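Local coordinates for protein HpcH/HpaI aldolase (Desulfitobacterium hafniense, PDB 3QZ6) that belongs to the HpcH/HpaI aldolase/citrate lyase family and folds as a TIM barrel, a closed ring of eight parallel strands wrapped by helices, at residues A[99-102]-A[103-107]; A[151-154]-A[155-159]. All coordinates share one frame; numbering follows the deposited sequence.

Contact 1 (A[99-102]-A[103-107]); sequences SAET and MRETV
Thr106 grips the carbonyl of Thr102 twice: OG1 donates to Thr102 O at 2.9 Å while its backbone N donates to the same oxygen at 3.0 Å, the two arriving from opposite faces of the carbonyl plane. The hydroxyl gets there because OG1 lies beside its own backbone N (chi1 -58°), turned back toward the preceding turn. Ordinary helical bonds join Arg104 N to Ala100 O and Glu105 N to Glu101 O. On the exposed side Glu101 forms a salt bridge with Arg104, OE1 standing 3.3 Å from NE and 3.5 Å from NH1, both bonds weak; carboxylate and guanidinium planes are turned 59° apart. The bend of Arg104 at chi3 lays one guanidinium face over the first turn, with Ala100 C above its centre and Ala100 CB 3.4 Å from Arg104 NH2. Ser99, the N-cap, accepts weakly from Thr102 N through OG. Inward, selenomethionine Met103 places CE 3.7 Å from Thr102 CG2 and packs on Ile94 and Ala148 of the barrel strands. Glu101 OE2 and Glu105 OE1 are 4.3 Å apart, bridged by a water that donates to both; this water, Arg104 on Glu101 and Arg108 on Glu105 probably ease the repulsion between the two carboxylates.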
# COMPACT_ATOMS: atom_id res chain seq x y z
N SER A 99 16.99 -28.94 -7.51
CA SER A 99 18.13 -29.84 -7.31
C SER A 99 19.04 -29.38 -6.20
O SER A 99 19.02 -28.20 -5.82
CB SER A 99 18.96 -29.91 -8.59
OG SER A 99 19.54 -28.64 -8.83
N ALA A 100 19.84 -30.30 -5.68
CA ALA A 100 20.83 -29.96 -4.67
C ALA A 100 21.79 -28.91 -5.21
O ALA A 100 22.24 -28.03 -4.48
CB ALA A 100 21.61 -31.21 -4.23
N GLU A 101 22.08 -28.98 -6.51
CA GLU A 101 23.09 -28.10 -7.08
C GLU A 101 22.71 -26.62 -6.92
O GLU A 101 23.56 -25.79 -6.63
CB GLU A 101 23.35 -28.44 -8.55
CG GLU A 101 24.40 -27.54 -9.20
CD GLU A 101 25.70 -27.44 -8.39
OE1 GLU A 101 26.18 -28.49 -7.89
OE2 GLU A 101 26.23 -26.32 -8.25
N THR A 102 21.44 -26.30 -7.12
CA THR A 102 20.98 -24.92 -6.96
C THR A 102 21.24 -24.43 -5.54
O THR A 102 21.66 -23.30 -5.33
CB THR A 102 19.48 -24.80 -7.28
OG1 THR A 102 19.28 -25.13 -8.66
CG2 THR A 102 18.98 -23.39 -7.01
N MSE A 103 20.99 -25.29 -4.56
CA MSE A 103 21.24 -24.95 -3.17
C MSE A 103 22.73 -24.84 -2.88
O MSE A 103 23.17 -23.94 -2.15
CB MSE A 103 20.60 -25.98 -2.24
CG MSE A 103 19.08 -25.95 -2.22
SE MSE A 103 18.38 -24.18 -1.69
CE MSE A 103 18.10 -23.47 -3.38
N ARG A 104 23.53 -25.75 -3.43
CA ARG A 104 24.97 -25.66 -3.22
C ARG A 104 25.51 -24.33 -3.74
O ARG A 104 26.33 -23.69 -3.09
CB ARG A 104 25.71 -26.84 -3.86
CG ARG A 104 25.58 -28.14 -3.07
CD ARG A 104 26.57 -29.20 -3.53
NE ARG A 104 26.19 -29.78 -4.81
CZ ARG A 104 25.43 -30.86 -4.93
NH1 ARG A 104 25.12 -31.32 -6.14
NH2 ARG A 104 24.97 -31.48 -3.85
N GLU A 105 25.02 -23.92 -4.90
CA GLU A 105 25.48 -22.68 -5.51
C GLU A 105 25.00 -21.46 -4.73
O GLU A 105 25.74 -20.49 -4.55
CB GLU A 105 25.02 -22.61 -6.97
CG GLU A 105 25.47 -21.36 -7.70
CD GLU A 105 26.98 -21.32 -7.94
OE1 GLU A 105 27.69 -22.30 -7.59
OE2 GLU A 105 27.45 -20.30 -8.49
N THR A 106 23.76 -21.50 -4.25
CA THR A 106 23.26 -20.42 -3.40
C THR A 106 24.12 -20.28 -2.14
O THR A 106 24.55 -19.18 -1.78
CB THR A 106 21.81 -20.66 -2.97
OG1 THR A 106 20.98 -20.78 -4.13
CG2 THR A 106 21.33 -19.48 -2.13
N VAL A 107 24.38 -21.39 -1.48
CA VAL A 107 25.20 -21.37 -0.27
C VAL A 107 26.64 -20.92 -0.56
O VAL A 107 27.22 -20.15 0.20
CB VAL A 107 25.17 -22.73 0.44
CG1 VAL A 107 26.19 -22.76 1.60
CG2 VAL A 107 23.76 -23.02 0.95
O HOH W 1 28.12 -24.82 -6.76
O HOH W 2 28.59 -28.38 -6.59

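Contact 2 (A[151-154]-A[155-159]); sequences EHVK and AVEDI
Glu157 folds back over the first turn of its helix toward Val153: Glu157 OE1 lies 3.7 Å from Val153 CG1, the two side chains slanting across each other. Glu157 CG sits beside its own backbone N (chi1 -67°), 3.3 Å from Val153 O, and the otherwise extended chain carries the carboxylate along the helix surface, with Glu157 OE2 4.1 Å from Lys154 CA. The same Val153 O accepts from Glu157 N at 3.0 Å. Val156 leaves the helix about a quarter-turn round from Glu157, its CG2 3.5 Å from His152 O and its side chain against Ile150 of the barrel and Lys199 and Val200 of helix 191-207. Helix 153-157 is a short turn-and-a-half following strand 145-150 of the TIM barrel. His152 is its N-cap residue; its carbonyl oxygen takes a bond from Val156 N (161° at the hydrogen) and a weak, bent one from Ala155 N. Asp181 OD2 accepts from Val153 N at this first turn. Ala155, buried, sets CB 3.4 Å from His152 O and presses on Ile150. At the far end Asp158 leaves helical geometry, yet its N still bonds weakly to Lys154 O at 3.0 Å, and its CB comes within 3.5 Å of that oxygen.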
# COMPACT_ATOMS: atom_id res chain seq x y z
N GLU A 151 8.27 -25.86 -6.07
CA GLU A 151 7.16 -25.62 -6.99
C GLU A 151 6.99 -26.71 -8.04
O GLU A 151 6.16 -26.58 -8.94
CB GLU A 151 7.39 -24.30 -7.75
CG GLU A 151 7.61 -23.09 -6.89
CD GLU A 151 7.65 -21.81 -7.71
OE1 GLU A 151 8.49 -21.73 -8.65
OE2 GLU A 151 6.84 -20.90 -7.44
N HIS A 152 7.77 -27.78 -7.96
CA HIS A 152 7.75 -28.82 -8.99
C HIS A 152 7.58 -30.19 -8.36
O HIS A 152 8.15 -30.48 -7.31
CB HIS A 152 9.04 -28.81 -9.82
CG HIS A 152 9.29 -27.53 -10.55
ND1 HIS A 152 9.91 -26.44 -9.97
CD2 HIS A 152 9.01 -27.16 -11.83
CE1 HIS A 152 9.99 -25.46 -10.85
NE2 HIS A 152 9.46 -25.87 -11.99
N VAL A 153 6.80 -31.04 -9.02
CA VAL A 153 6.64 -32.43 -8.58
C VAL A 153 7.99 -33.13 -8.50
O VAL A 153 8.24 -33.93 -7.60
CB VAL A 153 5.72 -33.20 -9.54
CG1 VAL A 153 5.64 -34.68 -9.15
CG2 VAL A 153 4.33 -32.56 -9.53
N LYS A 154 8.87 -32.83 -9.45
CA LYS A 154 10.20 -33.42 -9.49
C LYS A 154 11.02 -33.04 -8.25
O LYS A 154 11.80 -33.85 -7.73
CB LYS A 154 10.91 -32.99 -10.77
CG LYS A 154 12.42 -33.09 -10.77
CD LYS A 154 12.99 -32.22 -11.89
CE LYS A 154 14.50 -32.38 -12.05
NZ LYS A 154 15.02 -31.55 -13.18
N ALA A 155 10.85 -31.81 -7.78
CA ALA A 155 11.56 -31.35 -6.59
C ALA A 155 11.03 -32.09 -5.37
O ALA A 155 11.80 -32.48 -4.48
CB ALA A 155 11.41 -29.83 -6.41
N VAL A 156 9.72 -32.28 -5.32
CA VAL A 156 9.12 -33.05 -4.23
C VAL A 156 9.69 -34.47 -4.18
O VAL A 156 10.04 -34.98 -3.12
CB VAL A 156 7.59 -33.10 -4.38
CG1 VAL A 156 6.99 -34.01 -3.32
CG2 VAL A 156 7.02 -31.70 -4.26
N GLU A 157 9.80 -35.09 -5.35
CA GLU A 157 10.36 -36.44 -5.44
C GLU A 157 11.82 -36.48 -5.00
O GLU A 157 12.28 -37.47 -4.44
CB GLU A 157 10.24 -36.97 -6.86
CG GLU A 157 8.81 -37.21 -7.33
CD GLU A 157 8.74 -37.53 -8.81
OE1 GLU A 157 7.62 -37.82 -9.30
OE2 GLU A 157 9.79 -37.48 -9.49
N ASP A 158 12.55 -35.40 -5.25
CA ASP A 158 13.97 -35.36 -4.95
C ASP A 158 14.26 -34.52 -3.70
O ASP A 158 15.38 -34.04 -3.51
CB ASP A 158 14.75 -34.82 -6.15
CG ASP A 158 16.23 -35.09 -6.05
OD1 ASP A 158 16.61 -36.09 -5.40
OD2 ASP A 158 17.02 -34.31 -6.63
N ILE A 159 13.25 -34.37 -2.85
CA ILE A 159 13.32 -33.39 -1.78
C ILE A 159 14.43 -33.65 -0.75
O ILE A 159 15.05 -32.72 -0.26
CB ILE A 159 11.94 -33.21 -1.07
CG1 ILE A 159 11.98 -32.02 -0.11
CG2 ILE A 159 11.52 -34.50 -0.37
CD1 ILE A 159 12.22 -30.68 -0.83

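How the contacts relate
Contact 1 comes first along the chain, at the start of helix 100-110, after barrel strand 91-94; contact 2 follows on helix 153-157, after strand 145-150. These two strands are neighbours, fourth and fifth in the closed eight-stranded barrel, so the contacts occupy adjacent places around it on the same side of the chain's centre. The centres of contact 1 and contact 2 are about 14 Å apart and their nearest atoms about 5 Å, without touching. Helix 159-163 lies close to both: Ile159 of contact 2 begins it, while Ser161 and Ile162 meet Ala100 and Met103 of contact 1. Gln98, just before contact 1, also touches His152 and Lys154. Both contacts thus belong to the helical layer packed around one sector of the barrel.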